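PDB 4R2F: extracellular solute-binding protein family 1, which binds the beta-1,3-linked disaccharide laminaribiose and probably delivers such sugars to a membrane transporter as the extracellular solute-binding component. Local coordinates for residues M45-P50 / I75-F80; P94-G99 / N311-Y316; V149-D154 / K343-L348; A200-G205 / Y257-L262. All blocks are in the same frame, centred on the assembly; numbering follows the deposited sequence.

Contact 1 (M45-P50 / I75-F80). With BGC (beta-D-glucopyranose), chain B; BGC (beta-D-glucopyranose), chain C.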
# COMPACT_ATOMS: atom_id res chain seq x y z
N MET A 45 8.84 -7.45 4.92
CA MET A 45 9.06 -6.02 4.86
C MET A 45 8.77 -5.43 6.26
O MET A 45 8.15 -6.10 7.11
CB MET A 45 8.14 -5.37 3.81
CG MET A 45 8.20 -5.97 2.40
SD MET A 45 9.83 -6.22 1.70
CE MET A 45 10.30 -4.54 1.45
N PRO A 46 9.13 -4.17 6.48
CA PRO A 46 8.68 -3.51 7.69
C PRO A 46 7.28 -2.99 7.43
O PRO A 46 7.10 -1.86 6.97
CB PRO A 46 9.71 -2.37 7.89
CG PRO A 46 10.78 -2.62 6.86
CD PRO A 46 10.05 -3.30 5.74
N TRP A 47 6.31 -3.87 7.63
CA TRP A 47 4.91 -3.57 7.38
C TRP A 47 4.25 -2.54 8.29
O TRP A 47 3.38 -1.80 7.87
CB TRP A 47 4.09 -4.85 7.26
CG TRP A 47 4.40 -5.57 5.98
CD1 TRP A 47 5.13 -6.70 5.83
CD2 TRP A 47 4.00 -5.18 4.67
NE1 TRP A 47 5.21 -7.04 4.52
CE2 TRP A 47 4.52 -6.12 3.78
CE3 TRP A 47 3.26 -4.12 4.16
CZ2 TRP A 47 4.31 -6.04 2.41
CZ3 TRP A 47 3.05 -4.04 2.81
CH2 TRP A 47 3.58 -5.00 1.95
N ALA A 48 4.61 -2.54 9.57
CA ALA A 48 4.02 -1.60 10.50
C ALA A 48 5.07 -1.04 11.46
O ALA A 48 6.02 -0.42 11.04
CB ALA A 48 2.85 -2.24 11.22
N THR A 49 4.87 -1.25 12.75
CA THR A 49 5.85 -0.92 13.76
C THR A 49 6.92 -2.00 13.86
O THR A 49 6.75 -3.11 13.40
CB THR A 49 5.22 -0.75 15.15
OG1 THR A 49 4.73 -2.02 15.60
CG2 THR A 49 4.09 0.24 15.10
N PRO A 50 8.07 -1.60 14.57
CA PRO A 50 9.05 -2.68 14.73
C PRO A 50 8.45 -3.88 15.44
O PRO A 50 8.88 -5.00 15.19
CB PRO A 50 10.14 -2.04 15.59
CG PRO A 50 10.16 -0.65 15.14
CD PRO A 50 8.71 -0.33 15.16
N ILE A 75 13.69 -6.96 4.82
CA ILE A 75 14.17 -6.18 3.69
C ILE A 75 13.60 -4.78 3.88
O ILE A 75 12.41 -4.64 4.11
CB ILE A 75 13.66 -6.78 2.36
CG1 ILE A 75 14.12 -8.22 2.22
CG2 ILE A 75 14.13 -5.93 1.18
CD1 ILE A 75 15.63 -8.40 2.17
N GLN A 76 14.44 -3.75 3.81
CA GLN A 76 13.97 -2.37 3.98
C GLN A 76 13.17 -1.88 2.76
O GLN A 76 13.36 -2.37 1.66
CB GLN A 76 15.15 -1.42 4.24
CG GLN A 76 15.94 -1.73 5.52
CD GLN A 76 15.09 -1.72 6.79
OE1 GLN A 76 15.15 -2.63 7.60
NE2 GLN A 76 14.28 -0.69 6.95
N TRP A 77 12.27 -0.93 2.97
CA TRP A 77 11.50 -0.41 1.87
C TRP A 77 12.33 0.35 0.84
O TRP A 77 12.03 0.28 -0.36
CB TRP A 77 10.37 0.48 2.38
CG TRP A 77 9.20 -0.28 2.85
CD1 TRP A 77 8.72 -0.34 4.13
CD2 TRP A 77 8.36 -1.11 2.06
NE1 TRP A 77 7.62 -1.16 4.18
CE2 TRP A 77 7.37 -1.65 2.93
CE3 TRP A 77 8.33 -1.45 0.71
CZ2 TRP A 77 6.39 -2.51 2.47
CZ3 TRP A 77 7.34 -2.31 0.26
CH2 TRP A 77 6.40 -2.83 1.13
N ASN A 78 13.36 1.09 1.26
CA ASN A 78 14.08 1.93 0.29
C ASN A 78 14.76 1.05 -0.75
O ASN A 78 15.50 0.11 -0.40
CB ASN A 78 15.10 2.84 0.96
CG ASN A 78 15.55 3.97 0.03
OD1 ASN A 78 14.73 4.76 -0.47
ND2 ASN A 78 16.84 4.05 -0.21
N ASN A 79 14.46 1.32 -2.01
CA ASN A 79 15.09 0.59 -3.11
C ASN A 79 14.73 -0.91 -3.13
O ASN A 79 15.46 -1.73 -3.70
CB ASN A 79 16.63 0.76 -3.03
CG ASN A 79 17.29 0.86 -4.40
OD1 ASN A 79 16.66 1.22 -5.38
ND2 ASN A 79 18.57 0.53 -4.46
N PHE A 80 13.59 -1.28 -2.54
CA PHE A 80 13.21 -2.70 -2.41
C PHE A 80 13.11 -3.40 -3.78
O PHE A 80 13.44 -4.57 -3.90
CB PHE A 80 11.87 -2.84 -1.66
CG PHE A 80 10.67 -2.58 -2.52
CD1 PHE A 80 10.21 -1.29 -2.71
CD2 PHE A 80 9.99 -3.63 -3.14
CE1 PHE A 80 9.11 -1.04 -3.52
CE2 PHE A 80 8.88 -3.38 -3.95
CZ PHE A 80 8.44 -2.09 -4.14
C2 BGC B . 2.93 0.59 3.60
C3 BGC B . 3.73 0.35 2.31
C4 BGC B . 4.72 1.52 2.11
C5 BGC B . 5.57 1.72 3.39
C6 BGC B . 6.64 2.82 3.24
C1 BGC B . 3.89 0.87 4.78
O1 BGC B . 3.16 1.18 5.96
O2 BGC B . 2.09 -0.55 3.86
O3 BGC B . 2.80 0.17 1.22
O4 BGC B . 5.62 1.32 1.02
O5 BGC B . 4.69 2.02 4.44
O6 BGC B . 6.02 4.04 2.82
C2 BGC C . 2.08 -1.36 -0.46
C3 BGC C . 2.66 -2.32 -1.49
C4 BGC C . 3.50 -1.56 -2.50
C5 BGC C . 4.56 -0.74 -1.78
C6 BGC C . 5.36 0.15 -2.75
C1 BGC C . 3.27 -0.70 0.22
O2 BGC C . 1.27 -2.05 0.49
O3 BGC C . 1.61 -3.02 -2.16
O4 BGC C . 4.17 -2.47 -3.35
O5 BGC C . 3.96 0.08 -0.77
O6 BGC C . 4.53 1.14 -3.39

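Contact 2 (P94-G99 / N311-Y316). With BGC (beta-D-glucopyranose), chain C.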
# COMPACT_ATOMS: atom_id res chain seq x y z
N PRO A 94 15.32 -15.24 -1.52
CA PRO A 94 14.65 -16.12 -0.57
C PRO A 94 13.86 -17.24 -1.25
O PRO A 94 13.66 -17.22 -2.49
CB PRO A 94 13.70 -15.17 0.13
CG PRO A 94 13.26 -14.27 -0.98
CD PRO A 94 14.49 -14.06 -1.81
N ALA A 95 13.38 -18.18 -0.44
CA ALA A 95 12.42 -19.19 -0.89
C ALA A 95 10.99 -18.64 -0.95
O ALA A 95 10.19 -19.00 -1.83
CB ALA A 95 12.48 -20.40 0.04
N VAL A 96 10.68 -17.79 0.02
CA VAL A 96 9.36 -17.20 0.21
C VAL A 96 9.52 -15.75 0.64
O VAL A 96 10.44 -15.41 1.39
CB VAL A 96 8.59 -17.90 1.35
CG1 VAL A 96 7.17 -17.37 1.47
CG2 VAL A 96 8.59 -19.41 1.16
N SER A 97 8.59 -14.91 0.22
CA SER A 97 8.59 -13.53 0.66
C SER A 97 7.25 -12.83 0.58
O SER A 97 6.32 -13.24 -0.17
CB SER A 97 9.62 -12.70 -0.15
OG SER A 97 9.09 -12.18 -1.36
N THR A 98 7.14 -11.76 1.36
CA THR A 98 6.22 -10.69 1.07
C THR A 98 7.00 -9.64 0.27
O THR A 98 8.12 -9.88 -0.17
CB THR A 98 5.65 -10.06 2.35
OG1 THR A 98 6.70 -9.46 3.13
CG2 THR A 98 4.96 -11.10 3.15
N GLY A 99 6.40 -8.51 0.01
CA GLY A 99 7.09 -7.47 -0.75
C GLY A 99 6.08 -6.62 -1.47
O GLY A 99 4.97 -6.42 -0.98
N ASN A 311 -1.87 -7.08 -1.31
CA ASN A 311 -0.60 -7.69 -0.95
C ASN A 311 -0.67 -9.19 -0.78
O ASN A 311 -1.71 -9.75 -0.41
CB ASN A 311 -0.03 -7.03 0.30
CG ASN A 311 0.44 -5.62 0.02
OD1 ASN A 311 1.14 -5.38 -0.96
ND2 ASN A 311 0.05 -4.68 0.87
N ASN A 312 0.45 -9.82 -1.04
CA ASN A 312 0.48 -11.26 -1.26
C ASN A 312 1.82 -11.88 -0.86
O ASN A 312 2.83 -11.19 -0.74
CB ASN A 312 0.19 -11.55 -2.74
CG ASN A 312 1.05 -10.74 -3.69
OD1 ASN A 312 0.67 -9.62 -4.14
ND2 ASN A 312 2.22 -11.26 -3.99
N ILE A 313 1.77 -13.18 -0.58
CA ILE A 313 2.93 -13.97 -0.25
C ILE A 313 3.26 -14.80 -1.44
O ILE A 313 2.39 -15.48 -2.01
CB ILE A 313 2.68 -14.92 0.95
CG1 ILE A 313 2.21 -14.12 2.16
CG2 ILE A 313 3.94 -15.70 1.33
CD1 ILE A 313 1.99 -14.96 3.40
N MET A 314 4.55 -14.80 -1.76
CA MET A 314 5.05 -15.39 -2.98
C MET A 314 6.17 -16.37 -2.69
O MET A 314 6.90 -16.26 -1.70
CB MET A 314 5.47 -14.28 -3.98
CG MET A 314 6.66 -13.42 -3.64
SD MET A 314 6.64 -11.84 -4.50
CE MET A 314 5.67 -10.90 -3.35
N MET A 315 6.23 -17.38 -3.52
CA MET A 315 7.25 -18.42 -3.42
C MET A 315 8.14 -18.32 -4.67
O MET A 315 7.68 -17.87 -5.72
CB MET A 315 6.56 -19.82 -3.36
CG MET A 315 5.83 -20.16 -2.08
SD MET A 315 5.14 -21.83 -2.04
CE MET A 315 3.97 -21.67 -3.35
N TYR A 316 9.40 -18.74 -4.55
CA TYR A 316 10.40 -18.62 -5.61
C TYR A 316 10.99 -19.96 -5.99
O TYR A 316 11.04 -20.87 -5.16
CB TYR A 316 11.55 -17.73 -5.14
CG TYR A 316 11.15 -16.31 -4.81
CD1 TYR A 316 10.56 -15.99 -3.60
CD2 TYR A 316 11.36 -15.29 -5.71
CE1 TYR A 316 10.20 -14.69 -3.29
CE2 TYR A 316 11.00 -13.99 -5.42
CZ TYR A 316 10.43 -13.68 -4.21
OH TYR A 316 10.10 -12.36 -3.92
C2 BGC C . 2.08 -1.36 -0.46
C3 BGC C . 2.66 -2.32 -1.49
C4 BGC C . 3.50 -1.56 -2.50
C5 BGC C . 4.56 -0.74 -1.78
C6 BGC C . 5.36 0.15 -2.75
C1 BGC C . 3.27 -0.70 0.22
O2 BGC C . 1.27 -2.05 0.49
O3 BGC C . 1.61 -3.02 -2.16
O4 BGC C . 4.17 -2.47 -3.35
O5 BGC C . 3.96 0.08 -0.77
O6 BGC C . 4.53 1.14 -3.39
O HOH W 1 3.31 -8.74 0.53
O HOH W 2 2.42 -7.71 -1.73

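Contact 3 (V149-D154 / K343-L348). With BGC (beta-D-glucopyranose), chain B; BGC (beta-D-glucopyranose), chain C.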
# COMPACT_ATOMS: atom_id res chain seq x y z
N VAL A 149 -0.37 -15.78 -3.11
CA VAL A 149 -1.57 -15.92 -2.28
C VAL A 149 -1.79 -14.62 -1.49
O VAL A 149 -0.85 -14.13 -0.84
CB VAL A 149 -1.40 -17.11 -1.32
CG1 VAL A 149 -2.62 -17.27 -0.44
CG2 VAL A 149 -1.13 -18.38 -2.09
N PRO A 150 -3.01 -14.07 -1.51
CA PRO A 150 -3.22 -12.82 -0.77
C PRO A 150 -3.04 -12.96 0.72
O PRO A 150 -3.37 -14.00 1.26
CB PRO A 150 -4.68 -12.47 -1.07
CG PRO A 150 -5.33 -13.80 -1.36
CD PRO A 150 -4.28 -14.56 -2.11
N TRP A 151 -2.54 -11.93 1.39
CA TRP A 151 -2.46 -11.98 2.86
C TRP A 151 -3.00 -10.75 3.58
O TRP A 151 -3.35 -10.82 4.75
CB TRP A 151 -1.03 -12.35 3.34
CG TRP A 151 -0.00 -11.25 3.36
CD1 TRP A 151 0.65 -10.70 2.28
CD2 TRP A 151 0.50 -10.56 4.51
NE1 TRP A 151 1.50 -9.71 2.70
CE2 TRP A 151 1.44 -9.61 4.06
CE3 TRP A 151 0.25 -10.66 5.89
CZ2 TRP A 151 2.14 -8.77 4.93
CZ3 TRP A 151 0.93 -9.82 6.74
CH2 TRP A 151 1.88 -8.89 6.26
N GLN A 152 -3.06 -9.63 2.88
CA GLN A 152 -3.66 -8.44 3.43
C GLN A 152 -3.96 -7.45 2.32
O GLN A 152 -3.45 -7.59 1.19
CB GLN A 152 -2.79 -7.79 4.53
CG GLN A 152 -1.30 -7.63 4.23
CD GLN A 152 -0.88 -6.23 3.80
OE1 GLN A 152 -1.58 -5.54 3.06
NE2 GLN A 152 0.29 -5.82 4.25
N LEU A 153 -4.80 -6.48 2.67
CA LEU A 153 -5.22 -5.43 1.79
C LEU A 153 -4.83 -4.11 2.39
O LEU A 153 -5.36 -3.68 3.41
CB LEU A 153 -6.72 -5.48 1.56
CG LEU A 153 -7.27 -6.72 0.86
CD1 LEU A 153 -8.77 -6.85 1.11
CD2 LEU A 153 -6.95 -6.65 -0.62
N ASP A 154 -3.90 -3.43 1.74
CA ASP A 154 -3.33 -2.21 2.31
C ASP A 154 -4.05 -1.06 1.65
O ASP A 154 -3.78 -0.71 0.51
CB ASP A 154 -1.83 -2.17 2.06
CG ASP A 154 -1.14 -0.96 2.70
OD1 ASP A 154 -1.73 -0.28 3.57
OD2 ASP A 154 0.00 -0.69 2.30
N LYS A 343 -3.10 -6.53 17.21
CA LYS A 343 -3.27 -5.17 16.69
C LYS A 343 -1.97 -4.59 16.19
O LYS A 343 -1.66 -3.41 16.41
CB LYS A 343 -3.87 -4.24 17.74
CG LYS A 343 -5.17 -4.75 18.33
CD LYS A 343 -5.70 -3.76 19.35
CE LYS A 343 -7.00 -4.25 19.97
NZ LYS A 343 -7.50 -3.22 20.92
N LEU A 344 -1.19 -5.44 15.53
CA LEU A 344 0.12 -5.06 15.01
C LEU A 344 0.10 -4.67 13.52
O LEU A 344 1.11 -4.21 13.01
CB LEU A 344 1.08 -6.23 15.20
CG LEU A 344 1.36 -6.59 16.65
CD1 LEU A 344 2.22 -7.84 16.71
CD2 LEU A 344 2.02 -5.41 17.35
N MET A 345 -1.04 -4.84 12.85
CA MET A 345 -1.16 -4.58 11.41
C MET A 345 -1.67 -3.19 11.05
O MET A 345 -2.50 -2.58 11.76
CB MET A 345 -2.05 -5.63 10.76
CG MET A 345 -1.48 -7.05 10.76
SD MET A 345 0.05 -7.22 9.85
CE MET A 345 -0.48 -6.68 8.24
N ASN A 346 -1.15 -2.68 9.93
CA ASN A 346 -1.60 -1.42 9.34
C ASN A 346 -2.30 -1.69 7.98
O ASN A 346 -2.14 -0.93 7.02
CB ASN A 346 -0.44 -0.47 9.13
CG ASN A 346 0.06 0.14 10.41
OD1 ASN A 346 1.04 0.87 10.39
ND2 ASN A 346 -0.60 -0.14 11.53
N ALA A 347 -3.09 -2.76 7.95
CA ALA A 347 -3.78 -3.20 6.74
C ALA A 347 -5.01 -4.00 7.11
O ALA A 347 -5.15 -4.45 8.24
CB ALA A 347 -2.86 -4.03 5.87
N LEU A 348 -5.90 -4.18 6.13
CA LEU A 348 -7.08 -5.01 6.29
C LEU A 348 -6.70 -6.47 6.13
O LEU A 348 -5.78 -6.78 5.40
CB LEU A 348 -8.13 -4.63 5.25
CG LEU A 348 -8.81 -3.27 5.42
CD1 LEU A 348 -9.48 -2.86 4.13
CD2 LEU A 348 -9.82 -3.29 6.54
C2 BGC B . 2.93 0.59 3.60
C3 BGC B . 3.73 0.35 2.31
C4 BGC B . 4.72 1.52 2.11
C5 BGC B . 5.57 1.72 3.39
C6 BGC B . 6.64 2.82 3.24
C1 BGC B . 3.89 0.87 4.78
O1 BGC B . 3.16 1.18 5.96
O2 BGC B . 2.09 -0.55 3.86
O3 BGC B . 2.80 0.17 1.22
O4 BGC B . 5.62 1.32 1.02
O5 BGC B . 4.69 2.02 4.44
O6 BGC B . 6.02 4.04 2.82
C2 BGC C . 2.08 -1.36 -0.46
C3 BGC C . 2.66 -2.32 -1.49
C4 BGC C . 3.50 -1.56 -2.50
C5 BGC C . 4.56 -0.74 -1.78
C6 BGC C . 5.36 0.15 -2.75
C1 BGC C . 3.27 -0.70 0.22
O2 BGC C . 1.27 -2.05 0.49
O3 BGC C . 1.61 -3.02 -2.16
O4 BGC C . 4.17 -2.47 -3.35
O5 BGC C . 3.96 0.08 -0.77
O6 BGC C . 4.53 1.14 -3.39
O HOH W 3 -3.93 -0.03 5.39

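Contact 4 (A200-G205 / Y257-L262). With BGC (beta-D-glucopyranose), chain B; BGC (beta-D-glucopyranose), chain C.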
# COMPACT_ATOMS: atom_id res chain seq x y z
N ALA A 200 13.37 9.00 1.61
CA ALA A 200 13.89 7.64 1.40
C ALA A 200 13.06 6.64 2.20
O ALA A 200 12.78 6.85 3.37
CB ALA A 200 15.35 7.55 1.81
N GLY A 201 12.68 5.55 1.55
CA GLY A 201 11.86 4.53 2.19
C GLY A 201 10.37 4.84 2.29
O GLY A 201 9.59 4.01 2.72
N ASN A 202 9.97 6.05 1.93
CA ASN A 202 8.58 6.48 2.10
C ASN A 202 7.87 6.53 0.75
O ASN A 202 8.14 7.40 -0.08
CB ASN A 202 8.57 7.86 2.78
CG ASN A 202 7.21 8.23 3.29
OD1 ASN A 202 6.24 7.51 3.06
ND2 ASN A 202 7.13 9.34 3.99
N ASN A 203 6.95 5.60 0.55
CA ASN A 203 6.14 5.49 -0.68
C ASN A 203 4.75 6.13 -0.62
O ASN A 203 3.97 6.11 -1.60
CB ASN A 203 5.98 3.99 -1.04
CG ASN A 203 7.31 3.33 -1.31
OD1 ASN A 203 7.67 2.33 -0.70
ND2 ASN A 203 8.04 3.90 -2.22
N ILE A 204 4.44 6.77 0.49
CA ILE A 204 3.11 7.34 0.67
C ILE A 204 2.84 8.48 -0.33
O ILE A 204 1.73 8.60 -0.87
CB ILE A 204 2.92 7.80 2.12
CG1 ILE A 204 2.89 6.57 3.05
CG2 ILE A 204 1.68 8.67 2.30
CD1 ILE A 204 1.72 5.61 2.84
N GLY A 205 3.86 9.28 -0.60
CA GLY A 205 3.77 10.33 -1.62
C GLY A 205 3.41 9.77 -2.98
O GLY A 205 2.54 10.32 -3.67
N TYR A 257 10.50 13.79 3.58
CA TYR A 257 10.14 13.14 4.83
C TYR A 257 10.09 11.63 4.74
O TYR A 257 9.41 11.06 3.88
CB TYR A 257 8.80 13.62 5.34
CG TYR A 257 8.73 15.02 5.90
CD1 TYR A 257 9.85 15.66 6.47
CD2 TYR A 257 7.53 15.68 5.91
CE1 TYR A 257 9.72 16.94 7.01
CE2 TYR A 257 7.40 16.95 6.42
CZ TYR A 257 8.48 17.58 6.97
OH TYR A 257 8.28 18.85 7.47
N THR A 258 10.80 11.00 5.64
CA THR A 258 10.83 9.57 5.76
C THR A 258 9.55 9.13 6.48
O THR A 258 8.75 9.95 6.96
CB THR A 258 12.01 9.10 6.66
OG1 THR A 258 11.87 9.74 7.93
CG2 THR A 258 13.40 9.43 6.06
N THR A 259 9.41 7.81 6.62
CA THR A 259 8.25 7.25 7.31
C THR A 259 8.26 7.74 8.75
O THR A 259 7.23 8.14 9.28
CB THR A 259 8.26 5.71 7.21
OG1 THR A 259 8.01 5.30 5.85
CG2 THR A 259 7.19 5.12 8.11
N ASP A 260 9.43 7.73 9.38
CA ASP A 260 9.57 8.25 10.74
C ASP A 260 9.20 9.71 10.84
O ASP A 260 8.56 10.12 11.81
CB ASP A 260 11.02 8.06 11.26
CG ASP A 260 11.31 6.62 11.66
OD1 ASP A 260 10.36 5.81 11.79
OD2 ASP A 260 12.49 6.28 11.84
N ASN A 261 9.64 10.52 9.87
CA ASN A 261 9.32 11.94 9.88
C ASN A 261 7.82 12.16 9.83
O ASN A 261 7.27 12.99 10.55
CB ASN A 261 9.90 12.67 8.67
CG ASN A 261 11.42 12.74 8.66
OD1 ASN A 261 12.01 12.87 7.60
ND2 ASN A 261 12.04 12.63 9.81
N LEU A 262 7.16 11.42 8.95
CA LEU A 262 5.74 11.56 8.73
C LEU A 262 4.94 11.06 9.96
O LEU A 262 4.03 11.75 10.42
CB LEU A 262 5.33 10.82 7.44
CG LEU A 262 3.82 10.80 7.17
CD1 LEU A 262 3.21 12.20 7.14
CD2 LEU A 262 3.57 10.07 5.87
C2 BGC B . 2.93 0.59 3.60
C3 BGC B . 3.73 0.35 2.31
C4 BGC B . 4.72 1.52 2.11
C5 BGC B . 5.57 1.72 3.39
C6 BGC B . 6.64 2.82 3.24
C1 BGC B . 3.89 0.87 4.78
O1 BGC B . 3.16 1.18 5.96
O2 BGC B . 2.09 -0.55 3.86
O3 BGC B . 2.80 0.17 1.22
O4 BGC B . 5.62 1.32 1.02
O5 BGC B . 4.69 2.02 4.44
O6 BGC B . 6.02 4.04 2.82
C2 BGC C . 2.08 -1.36 -0.46
C3 BGC C . 2.66 -2.32 -1.49
C4 BGC C . 3.50 -1.56 -2.50
C5 BGC C . 4.56 -0.74 -1.78
C6 BGC C . 5.36 0.15 -2.75
C1 BGC C . 3.27 -0.70 0.22
O2 BGC C . 1.27 -2.05 0.49
O3 BGC C . 1.61 -3.02 -2.16
O4 BGC C . 4.17 -2.47 -3.35
O5 BGC C . 3.96 0.08 -0.77
O6 BGC C . 4.53 1.14 -3.39
O HOH W 4 11.19 6.00 5.41
O HOH W 5 9.73 3.41 5.29
O HOH W 6 5.62 5.67 5.01

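Contact 1 (M45-P50 / I75-F80)
The indole NE1 of Trp77 donates to the carbonyl O of Pro46, 2.9 Å away, in a bent bond whose donor stands above the carbonyl plane. Pro46 is the centre of an inverse gamma turn, closed by a weak bond from Trp47 N to Met45 O, and its carbonyl helps to fix the rotation of the Trp77 ring. The same indole is packed on both faces. On one, Met45 CE sits 3.9 Å from the centroid of the Trp77 six-membered ring and Pro46 CD covers the five-membered ring, both as CH-pi contacts; the sulfur stands farther off above that face, a Met-aromatic contact. The bends of the methionine chain at chi2 (-47°) and chi3 (-70°) fold its methyl back over the indole, where CE also reaches 3.9 Å from Phe80 CB. The opposite face carries the sugar: C5 of the chain B glucose lies 3.6 Å from Trp77 NE1. At the ring's edge, CH2 of Trp77 meets CH2 of Trp47 at 3.7 Å, a T-shaped stack with planes at 87° in which Trp77 presents its edge to the Trp47 face. Were Trp77 an alanine, the glucose would probably lose its aromatic platform and the Pro46 carbonyl its indole donor. Both segments are mainly loop, following the parallel strands 40-44 and 70-74 and running into helices 50-61 and 80-89; Phe84 of the latter helix packs against Met45 and Ile75.

Contact 2 (P94-G99 / N311-Y316)
Ser97 and Met314 form an antiparallel hydrogen-bonded pair: Met314 N reaches Ser97 O at 2.8 Å, nearly straight at 167°, and Ser97 N returns the bond to Met314 O at 2.9 Å. Tyr316 N adds a third rung to Ala95 O. Above this ladder the Tyr316 hydroxyl donates to Ser97 OG at 2.8 Å, and Ser97 OG in turn donates to Thr98 O, a short relay; chi1 of 87° places OG between its own backbone N and carbonyl carbon, within reach of both. The tyrosine ring lies alongside residues 95-97, with Ala95 O at its edge and Pro94 CG 3.9 Å from CE1 of Tyr316. A phenylalanine in place of Tyr316 would probably keep this packing but leave Ser97 OG without its donor. On the face of Val96 and Met315, Val96 CG1 meets Ile313 CG2 at 3.6 Å, and helix 322-335 covers Ile313 and Met315. Where the strands part, two waters fill in; one accepts from Gly99 N, the other from Asn312 N. Beyond them Asn311 turns its amide to the chain C glucose, accepting from the sugar O3 at OD1 (2.7 Å) and donating from ND2 to the sugar O2 at 2.9 Å. With OD1 and ND2 both engaged, ND2 also bonding Gln152 OE1, the amide is probably held in one orientation, so a buried strand pairing ends in a group that can read two adjacent sugar hydroxyls.

Contact 3 (V149-D154 / K343-L348)
Leu153 and Leu348 meet as an antiparallel hydrogen-bonded pair, and this is the close-fitting part of the contact. Leu153 N donates to Leu348 O at 2.9 Å, almost straight at 171°, and Leu348 N answers to Leu153 O at 2.8 Å. Their side chains share one face of the sheet, with CB of Leu153 and CB of Leu348 4.0 Å apart. Next to them the methyl of Ala347 is wedged against Leu153 O and against the amide end of Gln152, whose OE1 lies 3.4 Å from Ala347 CB; that OE1 is bonded to Asn311. Gln152 folds its CG over the Trp151 ring, while Met345, bent at chi2 and chi3, packs its CE 3.8 Å from Trp151 CZ3. The sulfur of Met345 stands obliquely to that ring and farther off, a Met-aromatic contact. Tyr52 of helix 50-61 packs on both Trp151 and Met345.

The join is looser toward Asp154 and Asn346, where a water lies 2.6 Å from Asn346 O and 2.9 Å from Asp154 OD1 and bridges the two. The Asp154 carboxylate extends with CG anti to the backbone N (chi1 -176°), which carries it to the sugars. Its OD2 accepts from O2 of the chain B glucose and O2 of the chain C glucose, each 2.6 Å away, while OD1 makes a salt bridge with Arg156. One carboxylate oxygen thus receives a hydroxyl from both rings of the disaccharide, and the arginine beside it would be expected to favour the charged form and steady the group's rotation.

Contact 4 (A200-G205 / Y257-L262)
Part of the sugar pocket is built here, where the loop before helix 204-215 lies against the start of helix 259-267. Asn202 carries most of the join: its ND2 donates to Tyr257 O at 2.9 Å, with the acceptor in the amide plane but the donor above the plane of the carbonyl. CG is anti to the backbone N (chi1 -166°), which aims the amide at Tyr257 O, and the other end, OD1, accepts from Ile204 N as a cap on its own helix. One amide therefore ties two helix starts together. The second start is itself closed by a capping box, in which Asn261 N donates to Thr258 OG1 and Thr258 N to Asn261 OD1. These two helix starts line the pocket of this solute-binding protein, and Asn203 N, just before helix 204-215, donates to O6 of the chain B glucose at 2.9 Å. Waters fill the rest of the seam. One accepts from Thr259 N and donates to Ala200 O; another links Gly201 O with Thr259 OG1; a third sits 2.8 Å from Asn202 OD1, 2.6 Å from Thr259 OG1 and 2.8 Å from the glucose O6, so the threonine reaches the sugar through water. Direct apolar contact is slight, Ile204 CG2 standing 4.3 Å from Leu262 CD2, with Leu276 also against Ile204.

How the contacts relate
The bound disaccharide is where all four contacts converge: contacts 1, 3 and 4 touch both glucose units, and contact 2 reaches the chain C unit. Contacts 2 and 3 share a sheet, strands 306-316 and 145-161 being neighbours, with Ile313 N bonded to Val149 O at 2.8 Å. Contact 1 is joined to contact 3 by the edge-to-face rings of Trp47 and Trp151, to contact 2 where Trp47 NE1 probably bonds to Thr98 OG1, and to contact 4 where Asn78 OD1 receives Gly201 N, 3.0 Å away. Contact 4 does not touch contacts 2 and 3, its nearest atoms being about 9 and 7 Å from theirs; the sugar lies against all three.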